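PDB 6IAH: hydrolase from Thermococcus thioreducens, which acts as a HAD-superfamily phosphatase of diverse substrate specificity that binds magnesium and may hydrolyse phosphoglycolate. Local coordinates for residues 55-60 / 103-108; 180-185 / 211-216. All coordinates share one frame; numbering follows the deposited sequence. Where two conformers were deposited one is given.

The two contacts lie on opposite sides of the chain's centre, their own centres about 31 Å apart and their nearest atoms about 14 Å apart. Contact 1 joins helices 56-68 and 100-110 in the helical insertion between the paired strands 12-13 and 129-130; contact 2 joins helices 183-189 and 201-213 beside the parallel sheet, whose strand order 3-2-1-4-5 is that of the HAD core. Magnesium is held by Asp6, Asp8 and Asp199. Contact 1 comes closer to this site: the side chain of Asp56 is about 8 Å from that of Asp8 and about 12 Å from a bound magnesium ion. Contact 2 lies away from the annotated sites, where the C-terminal end of helix 201-213 meets the start of helix 183-189.

Contact 1 of 2, residues 55-60 / 103-108; sequences DDFKVS and RVFNTF
Asp56 O accepts twice from Ser60, from its backbone N and, at 2.7 Å, from its OG. OG, beside the backbone N (chi1 -61°), is thereby fixed in the plane of the Phe105 ring, at its edge, 3.6 Å from Phe105 CD2. Asp56 CB touches the same ring obliquely, 3.6 Å from Phe105 CE2, while its carboxylate turns to a salt bridge with Arg48. Helices 56-68 and 100-110 belong to the helical insertion between the paired strands 12-13 and 129-130, consistent with a C1-type HAD cap, and the short axes run at 113° to each other. Phe57 presents its CD1-CE1 edge to the face of Phe105 in an offset edge-to-face pair, centroids 5.3 Å apart and planes at 84°. Phe57 CD1 also reaches Phe105 CB at 3.6 Å. Farther round the Phe57 rim, Asn106 OD1 lies near the ring plane, 3.7 Å from Phe57 CE1, where the ring hydrogens would face the amide oxygen. Thr22 of helix 17-32 touches Asp56, Ser60 and Phe105. At the start of helix 56-68, Asp55 is the N-cap, its OD1 accepting from Lys58 N at 2.9 Å.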
ATOM      1  N   ASP A  55       8.128  -0.250   6.515  1.00 27.82           N
ATOM      2  CA  ASP A  55       6.769  -0.723   6.597  1.00 28.23           C
ATOM      3  C   ASP A  55       6.068   0.170   7.596  1.00 27.40           C
ATOM      4  O   ASP A  55       6.733   0.996   8.232  1.00 22.49           O
ATOM      5  CB  ASP A  55       6.690  -2.209   6.945  1.00 30.76           C
ATOM      6  CG  ASP A  55       7.485  -2.586   8.187  1.00 35.91           C
ATOM      7  OD1 ASP A  55       7.258  -1.980   9.273  1.00 34.77           O
ATOM      8  OD2 ASP A  55       8.345  -3.503   8.090  1.00 36.39           O
ATOM      9  N   ASP A  56       4.765   0.006   7.731  1.00 27.26           N
ATOM     10  CA  ASP A  56       3.997   0.829   8.715  1.00 30.13           C
ATOM     11  C   ASP A  56       4.223   0.396  10.187  1.00 28.62           C
ATOM     12  O   ASP A  56       3.833   1.118  11.080  1.00 26.35           O
ATOM     13  CB  ASP A  56       2.529   0.831   8.356  1.00 30.82           C
ATOM     14  CG  ASP A  56       2.211   1.708   7.161  1.00 32.04           C
ATOM     15  OD1 ASP A  56       2.971   2.654   6.837  1.00 33.90           O
ATOM     16  OD2 ASP A  56       1.170   1.464   6.531  1.00 33.79           O
ATOM     17  N   PHE A  57       4.793  -0.787  10.445  1.00 26.80           N
ATOM     18  CA  PHE A  57       5.263  -1.153  11.799  1.00 27.28           C
ATOM     19  C   PHE A  57       6.390  -0.184  12.240  1.00 25.64           C
ATOM     20  O   PHE A  57       6.446   0.288  13.369  1.00 25.50           O
ATOM     21  CB  PHE A  57       5.849  -2.594  11.885  1.00 28.63           C
ATOM     22  CG  PHE A  57       5.031  -3.663  11.196  1.00 29.68           C
ATOM     23  CD1 PHE A  57       3.653  -3.720  11.358  1.00 31.61           C
ATOM     24  CD2 PHE A  57       5.655  -4.662  10.455  1.00 30.92           C
ATOM     25  CE1 PHE A  57       2.883  -4.715  10.745  1.00 32.28           C
ATOM     26  CE2 PHE A  57       4.905  -5.673   9.860  1.00 34.13           C
ATOM     27  CZ  PHE A  57       3.520  -5.706  10.004  1.00 32.94           C
ATOM     28  N   LYS A  58       7.246   0.160  11.290  1.00 26.26           N
ATOM     29  CA  LYS A  58       8.347   1.092  11.518  1.00 25.69           C
ATOM     30  C   LYS A  58       7.833   2.507  11.619  1.00 24.18           C
ATOM     31  O   LYS A  58       8.321   3.254  12.424  1.00 22.78           O
ATOM     32  CB  LYS A  58       9.409   1.000  10.415  1.00 28.91           C
ATOM     33  CG  LYS A  58      10.053  -0.371  10.247  1.00 29.12           C
ATOM     34  CD  LYS A  58      10.716  -0.736  11.538  1.00 38.62           C
ATOM     35  CE  LYS A  58      11.241  -2.167  11.577  1.00 46.69           C
ATOM     36  NZ  LYS A  58      11.981  -2.539  10.347  1.00 44.82           N
ATOM     37  N   VAL A  59       6.848   2.846  10.817  1.00 23.15           N
ATOM     38  CA  VAL A  59       6.252   4.178  10.913  1.00 23.80           C
ATOM     39  C   VAL A  59       5.596   4.289  12.285  1.00 22.66           C
ATOM     40  O   VAL A  59       5.761   5.311  12.919  1.00 22.67           O
ATOM     41  CB  VAL A  59       5.210   4.490   9.814  1.00 24.16           C
ATOM     42  CG1 VAL A  59       4.612   5.923   9.989  1.00 24.25           C
ATOM     43  CG2 VAL A  59       5.837   4.440   8.423  1.00 25.88           C
ATOM     44  N   SER A  60       4.884   3.241  12.732  1.00 23.82           N
ATOM     45  CA  SER A  60       4.216   3.254  14.044  1.00 23.31           C
ATOM     46  C   SER A  60       5.268   3.475  15.133  1.00 23.88           C
ATOM     47  O   SER A  60       5.105   4.330  16.025  1.00 20.78           O
ATOM     48  CB  SER A  60       3.432   1.956  14.287  1.00 24.22           C
ATOM     49  OG  SER A  60       2.403   1.737  13.327  1.00 24.80           O
ATOM     50  N   ARG A 103       2.705  -7.319  16.071  1.00 25.24           N
ATOM     51  CA  ARG A 103       1.620  -8.095  16.563  1.00 26.14           C
ATOM     52  C   ARG A 103       0.410  -7.187  16.791  1.00 26.49           C
ATOM     53  O   ARG A 103      -0.734  -7.547  16.421  1.00 23.41           O
ATOM     54  CB  ARG A 103       2.010  -8.843  17.852  1.00 31.71           C
ATOM     55  CG  ARG A 103       1.051  -9.944  18.154  1.00 39.02           C
ATOM     56  CD  ARG A 103       1.115 -10.493  19.557  1.00 43.75           C
ATOM     57  NE  ARG A 103       0.130 -11.571  19.704  1.00 44.61           N
ATOM     58  CZ  ARG A 103       0.136 -12.501  20.654  1.00 50.48           C
ATOM     59  NH1 ARG A 103       1.065 -12.492  21.607  1.00 47.35           N
ATOM     60  NH2 ARG A 103      -0.794 -13.464  20.651  1.00 53.22           N
ATOM     61  N   VAL A 104       0.650  -6.020  17.362  1.00 24.11           N
ATOM     62  CA  VAL A 104      -0.479  -5.082  17.638  1.00 23.50           C
ATOM     63  C   VAL A 104      -1.025  -4.495  16.299  1.00 25.10           C
ATOM     64  O   VAL A 104      -2.231  -4.467  16.070  1.00 24.77           O
ATOM     65  CB  VAL A 104      -0.040  -3.954  18.559  1.00 23.88           C
ATOM     66  CG1 VAL A 104      -1.081  -2.819  18.582  1.00 21.43           C
ATOM     67  CG2 VAL A 104       0.243  -4.477  19.966  1.00 25.76           C
ATOM     68  N   PHE A 105      -0.133  -4.102  15.393  1.00 22.70           N
ATOM     69  CA  PHE A 105      -0.575  -3.566  14.111  1.00 25.50           C
ATOM     70  C   PHE A 105      -1.462  -4.588  13.384  1.00 24.80           C
ATOM     71  O   PHE A 105      -2.529  -4.258  12.854  1.00 23.17           O
ATOM     72  CB  PHE A 105       0.623  -3.146  13.252  1.00 25.71           C
ATOM     73  CG  PHE A 105       0.261  -2.354  12.021  1.00 25.82           C
ATOM     74  CD1 PHE A 105      -0.347  -2.969  10.931  1.00 26.92           C
ATOM     75  CD2 PHE A 105       0.507  -0.999  11.950  1.00 28.78           C
ATOM     76  CE1 PHE A 105      -0.679  -2.229   9.803  1.00 25.03           C
ATOM     77  CE2 PHE A 105       0.215  -0.272  10.818  1.00 28.07           C
ATOM     78  CZ  PHE A 105      -0.380  -0.887   9.741  1.00 25.35           C
ATOM     79  N   ASN A 106      -0.982  -5.828  13.280  1.00 24.29           N
ATOM     80  CA  ASN A 106      -1.707  -6.818  12.560  1.00 25.04           C
ATOM     81  C   ASN A 106      -3.074  -7.156  13.230  1.00 24.86           C
ATOM     82  O   ASN A 106      -4.071  -7.438  12.536  1.00 22.64           O
ATOM     83  CB  ASN A 106      -0.865  -8.101  12.374  1.00 28.52           C
ATOM     84  CG  ASN A 106       0.183  -7.979  11.277  1.00 31.69           C
ATOM     85  OD1 ASN A 106       0.105  -7.153  10.386  1.00 33.12           O
ATOM     86  ND2 ASN A 106       1.180  -8.837  11.343  1.00 34.96           N
ATOM     87  N   THR A 107      -3.122  -7.156  14.546  1.00 23.95           N
ATOM     88  CA  THR A 107      -4.373  -7.287  15.280  1.00 25.31           C
ATOM     89  C   THR A 107      -5.399  -6.212  14.815  1.00 24.15           C
ATOM     90  O   THR A 107      -6.542  -6.552  14.519  1.00 22.92           O
ATOM     91  CB  THR A 107      -4.110  -7.233  16.807  1.00 26.06           C
ATOM     92  OG1 THR A 107      -3.241  -8.331  17.164  1.00 26.19           O
ATOM     93  CG2 THR A 107      -5.410  -7.341  17.597  1.00 28.97           C
ATOM     94  N   PHE A 108      -4.956  -4.962  14.694  1.00 26.54           N
ATOM     95  CA  PHE A 108      -5.836  -3.841  14.308  1.00 26.37           C
ATOM     96  C   PHE A 108      -6.203  -3.919  12.795  1.00 29.01           C
ATOM     97  O   PHE A 108      -7.355  -3.699  12.432  1.00 25.39           O
ATOM     98  CB  PHE A 108      -5.197  -2.483  14.597  1.00 24.40           C
ATOM     99  CG  PHE A 108      -5.261  -2.063  16.024  1.00 24.34           C
ATOM    100  CD1 PHE A 108      -6.479  -2.021  16.705  1.00 24.72           C
ATOM    101  CD2 PHE A 108      -4.109  -1.647  16.707  1.00 23.30           C
ATOM    102  CE1 PHE A 108      -6.521  -1.609  18.043  1.00 24.74           C
ATOM    103  CE2 PHE A 108      -4.156  -1.250  18.028  1.00 22.79           C
ATOM    104  CZ  PHE A 108      -5.354  -1.203  18.688  1.00 23.94           C
TER

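Contact 2 of 2, residues 180-185 / 211-216; sequences PDPRAL and RGKYGD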
ATOM      1  N   PRO A 180       9.732   0.255  -7.712  1.00 29.48           N
ATOM      2  CA  PRO A 180       9.588   0.435  -9.140  1.00 27.47           C
ATOM      3  C   PRO A 180      10.559  -0.396  -9.941  1.00 25.11           C
ATOM      4  O   PRO A 180      10.939   0.009 -11.028  1.00 28.27           O
ATOM      5  CB  PRO A 180       9.840   1.915  -9.310  1.00 26.21           C
ATOM      6  CG  PRO A 180      10.847   2.270  -8.248  1.00 27.14           C
ATOM      7  CD  PRO A 180      10.485   1.392  -7.089  1.00 28.01           C
ATOM      8  N   ASP A 181      10.919  -1.542  -9.405  1.00 24.60           N
ATOM      9  CA  ASP A 181      11.781  -2.505 -10.116  1.00 25.97           C
ATOM     10  C   ASP A 181      11.050  -3.042 -11.354  1.00 26.96           C
ATOM     11  O   ASP A 181      10.064  -3.746 -11.240  1.00 26.62           O
ATOM     12  CB  ASP A 181      12.174  -3.637  -9.164  1.00 27.52           C
ATOM     13  CG  ASP A 181      13.052  -4.716  -9.804  1.00 28.92           C
ATOM     14  OD1 ASP A 181      13.323  -4.610 -11.002  1.00 29.44           O
ATOM     15  OD2 ASP A 181      13.443  -5.699  -9.102  1.00 30.47           O
ATOM     16  N   PRO A 182      11.594  -2.779 -12.553  1.00 28.80           N
ATOM     17  CA  PRO A 182      10.902  -3.169 -13.743  1.00 28.11           C
ATOM     18  C   PRO A 182      10.805  -4.682 -13.958  1.00 26.28           C
ATOM     19  O   PRO A 182       9.986  -5.114 -14.758  1.00 24.00           O
ATOM     20  CB  PRO A 182      11.726  -2.504 -14.858  1.00 28.60           C
ATOM     21  CG  PRO A 182      13.107  -2.428 -14.309  1.00 30.40           C
ATOM     22  CD  PRO A 182      12.891  -2.137 -12.863  1.00 30.50           C
ATOM     23  N   ARG A 183      11.583  -5.466 -13.250  1.00 29.87           N
ATOM     24  CA  ARG A 183      11.505  -6.946 -13.337  1.00 30.02           C
ATOM     25  C   ARG A 183      10.129  -7.468 -12.877  1.00 29.18           C
ATOM     26  O   ARG A 183       9.721  -8.525 -13.282  1.00 29.51           O
ATOM     27  CB  ARG A 183      12.580  -7.592 -12.460  1.00 32.29           C
ATOM     28  CG  ARG A 183      14.009  -7.271 -12.882  1.00 36.59           C
ATOM     29  CD  ARG A 183      15.034  -7.584 -11.783  1.00 41.19           C
ATOM     30  NE  ARG A 183      16.370  -7.140 -12.176  1.00 40.94           N
ATOM     31  CZ  ARG A 183      16.811  -5.879 -12.186  1.00 45.40           C
ATOM     32  NH1 ARG A 183      16.027  -4.866 -11.789  1.00 47.74           N
ATOM     33  NH2 ARG A 183      18.070  -5.617 -12.592  1.00 42.80           N
ATOM     34  N   ALA A 184       9.431  -6.710 -12.023  1.00 26.96           N
ATOM     35  CA  ALA A 184       8.077  -7.030 -11.581  1.00 28.48           C
ATOM     36  C   ALA A 184       7.071  -7.087 -12.739  1.00 30.45           C
ATOM     37  O   ALA A 184       6.186  -7.947 -12.776  1.00 29.69           O
ATOM     38  CB  ALA A 184       7.594  -5.995 -10.523  1.00 28.53           C
ATOM     39  N   LEU A 185       7.249  -6.178 -13.703  1.00 28.57           N
ATOM     40  CA  LEU A 185       6.370  -6.099 -14.821  1.00 29.26           C
ATOM     41  C   LEU A 185       6.824  -7.144 -15.838  1.00 28.12           C
ATOM     42  O   LEU A 185       5.989  -7.860 -16.421  1.00 28.62           O
ATOM     43  CB  LEU A 185       6.354  -4.666 -15.395  1.00 28.88           C
ATOM     44  CG  LEU A 185       5.307  -4.400 -16.503  1.00 31.17           C
ATOM     45  CD1 LEU A 185       3.847  -4.857 -16.236  1.00 27.43           C
ATOM     46  CD2 LEU A 185       5.374  -2.894 -16.839  1.00 32.42           C
ATOM     47  N   ARG A 211      10.453   0.748 -19.631  1.00 25.80           N
ATOM     48  CA  ARG A 211      10.805   1.341 -20.938  1.00 30.93           C
ATOM     49  C   ARG A 211      12.310   1.473 -21.060  1.00 35.51           C
ATOM     50  O   ARG A 211      12.864   1.186 -22.111  1.00 35.15           O
ATOM     51  CB  ARG A 211      10.164   2.709 -21.127  1.00 32.75           C
ATOM     52  CG  ARG A 211       8.685   2.653 -21.446  1.00 33.19           C
ATOM     53  CD  ARG A 211       8.127   4.041 -21.588  1.00 34.56           C
ATOM     54  NE  ARG A 211       6.700   4.061 -21.302  1.00 35.42           N
ATOM     55  CZ  ARG A 211       6.079   4.927 -20.517  1.00 40.90           C
ATOM     56  NH1 ARG A 211       6.742   5.899 -19.870  1.00 43.69           N
ATOM     57  NH2 ARG A 211       4.758   4.836 -20.387  1.00 41.43           N
ATOM     58  N   GLY A 212      12.977   1.860 -19.973  1.00 34.59           N
ATOM     59  CA  GLY A 212      14.433   1.956 -19.994  1.00 36.00           C
ATOM     60  C   GLY A 212      15.128   0.616 -20.201  1.00 35.69           C
ATOM     61  O   GLY A 212      16.101   0.525 -20.938  1.00 34.01           O
ATOM     62  N   LYS A 213      14.609  -0.426 -19.575  1.00 34.84           N
ATOM     63  CA  LYS A 213      15.287  -1.736 -19.541  1.00 38.34           C
ATOM     64  C   LYS A 213      14.809  -2.721 -20.583  1.00 37.78           C
ATOM     65  O   LYS A 213      15.617  -3.469 -21.155  1.00 35.65           O
ATOM     66  CB  LYS A 213      15.129  -2.369 -18.150  1.00 40.64           C
ATOM     67  CG  LYS A 213      16.061  -3.549 -17.894  1.00 42.99           C
ATOM     68  CD  LYS A 213      16.021  -3.934 -16.431  1.00 47.05           C
ATOM     69  CE  LYS A 213      16.657  -5.291 -16.199  1.00 50.57           C
ATOM     70  NZ  LYS A 213      18.119  -5.120 -16.185  1.00 53.08           N
ATOM     71  N   TYR A 214      13.500  -2.758 -20.815  1.00 37.49           N
ATOM     72  CA  TYR A 214      12.929  -3.852 -21.590  1.00 37.83           C
ATOM     73  C   TYR A 214      12.357  -3.405 -22.891  1.00 38.21           C
ATOM     74  O   TYR A 214      12.695  -3.977 -23.907  1.00 41.38           O
ATOM     75  CB  TYR A 214      11.900  -4.610 -20.771  1.00 35.16           C
ATOM     76  CG  TYR A 214      12.479  -5.304 -19.567  1.00 34.32           C
ATOM     77  CD1 TYR A 214      13.230  -6.460 -19.696  1.00 35.20           C
ATOM     78  CD2 TYR A 214      12.213  -4.821 -18.269  1.00 33.78           C
ATOM     79  CE1 TYR A 214      13.732  -7.099 -18.592  1.00 36.29           C
ATOM     80  CE2 TYR A 214      12.712  -5.449 -17.168  1.00 34.42           C
ATOM     81  CZ  TYR A 214      13.443  -6.588 -17.321  1.00 34.95           C
ATOM     82  OH  TYR A 214      13.897  -7.159 -16.183  1.00 39.53           O
ATOM     83  N   GLY A 215      11.548  -2.357 -22.873  1.00 34.78           N
ATOM     84  CA  GLY A 215      10.820  -1.980 -24.048  1.00 37.26           C
ATOM     85  C   GLY A 215       9.525  -1.245 -23.768  1.00 33.36           C
ATOM     86  O   GLY A 215       9.225  -0.923 -22.618  1.00 30.79           O
ATOM     87  N   ASP A 216       8.732  -1.055 -24.817  0.50 32.61           N
ATOM     88  CA  ASP A 216       7.618  -0.165 -24.723  0.50 31.37           C
ATOM     89  C   ASP A 216       6.479  -0.742 -23.892  0.50 27.63           C
ATOM     90  O   ASP A 216       6.238  -1.946 -23.873  0.50 28.25           O
ATOM     91  CB  ASP A 216       7.081   0.196 -26.084  0.50 35.83           C
ATOM     92  CG  ASP A 216       6.243   1.398 -26.003  0.50 37.14           C
ATOM     93  OD1 ASP A 216       6.472   2.120 -24.989  0.50 37.96           O
ATOM     94  OD2 ASP A 216       5.368   1.581 -26.877  0.50 38.99           O
TER
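Tyr214, Pro182 and Lys213 bury the most surface here, with Arg183 close behind. Tyr214 crosses Pro182 at about a right angle: its CE2 lies 3.9 Å from Pro182 CB and 3.7 Å from Pro182 O, the carbonyl that also accepts from Leu185 N. Farther along, Tyr214 OH sits 3.3 Å from Arg183 CG, so the phenol oxygen meets the aliphatic part of the arginine side chain, and Trp186 stacks on the tyrosine ring. Lys213 lays its CG over the centre of the Tyr214 ring. A chi1 of -166° carries the lysine over the ring and on to Pro182, CD 3.9 Å from Pro182 CG. Extended as far as CE, which lies over one face of the Arg183 guanidinium, toward its rim, it bends at its last torsion, and Lys213 NZ ends 3.6 Å from Arg183 NH2. This packing joins the start of helix 183-189 to the end of helix 201-213, the two helices that flank strand 194-198 in the chain of the Rossmann-like HAD core; Asn209 ND2 adds a hydrogen bond to Pro180 O. Just beyond helix 201-213, Gly215 is the first residue to leave helical backbone angles, with positive phi. Asp181 OD1 accepts from Arg183 N, a capping bond, and from Arg183 NH1 at 2.8 Å in a salt bridge, from opposite carboxylate faces. Asp181 probably eases the like charges, and across these two segments the contact rests on van der Waals packing.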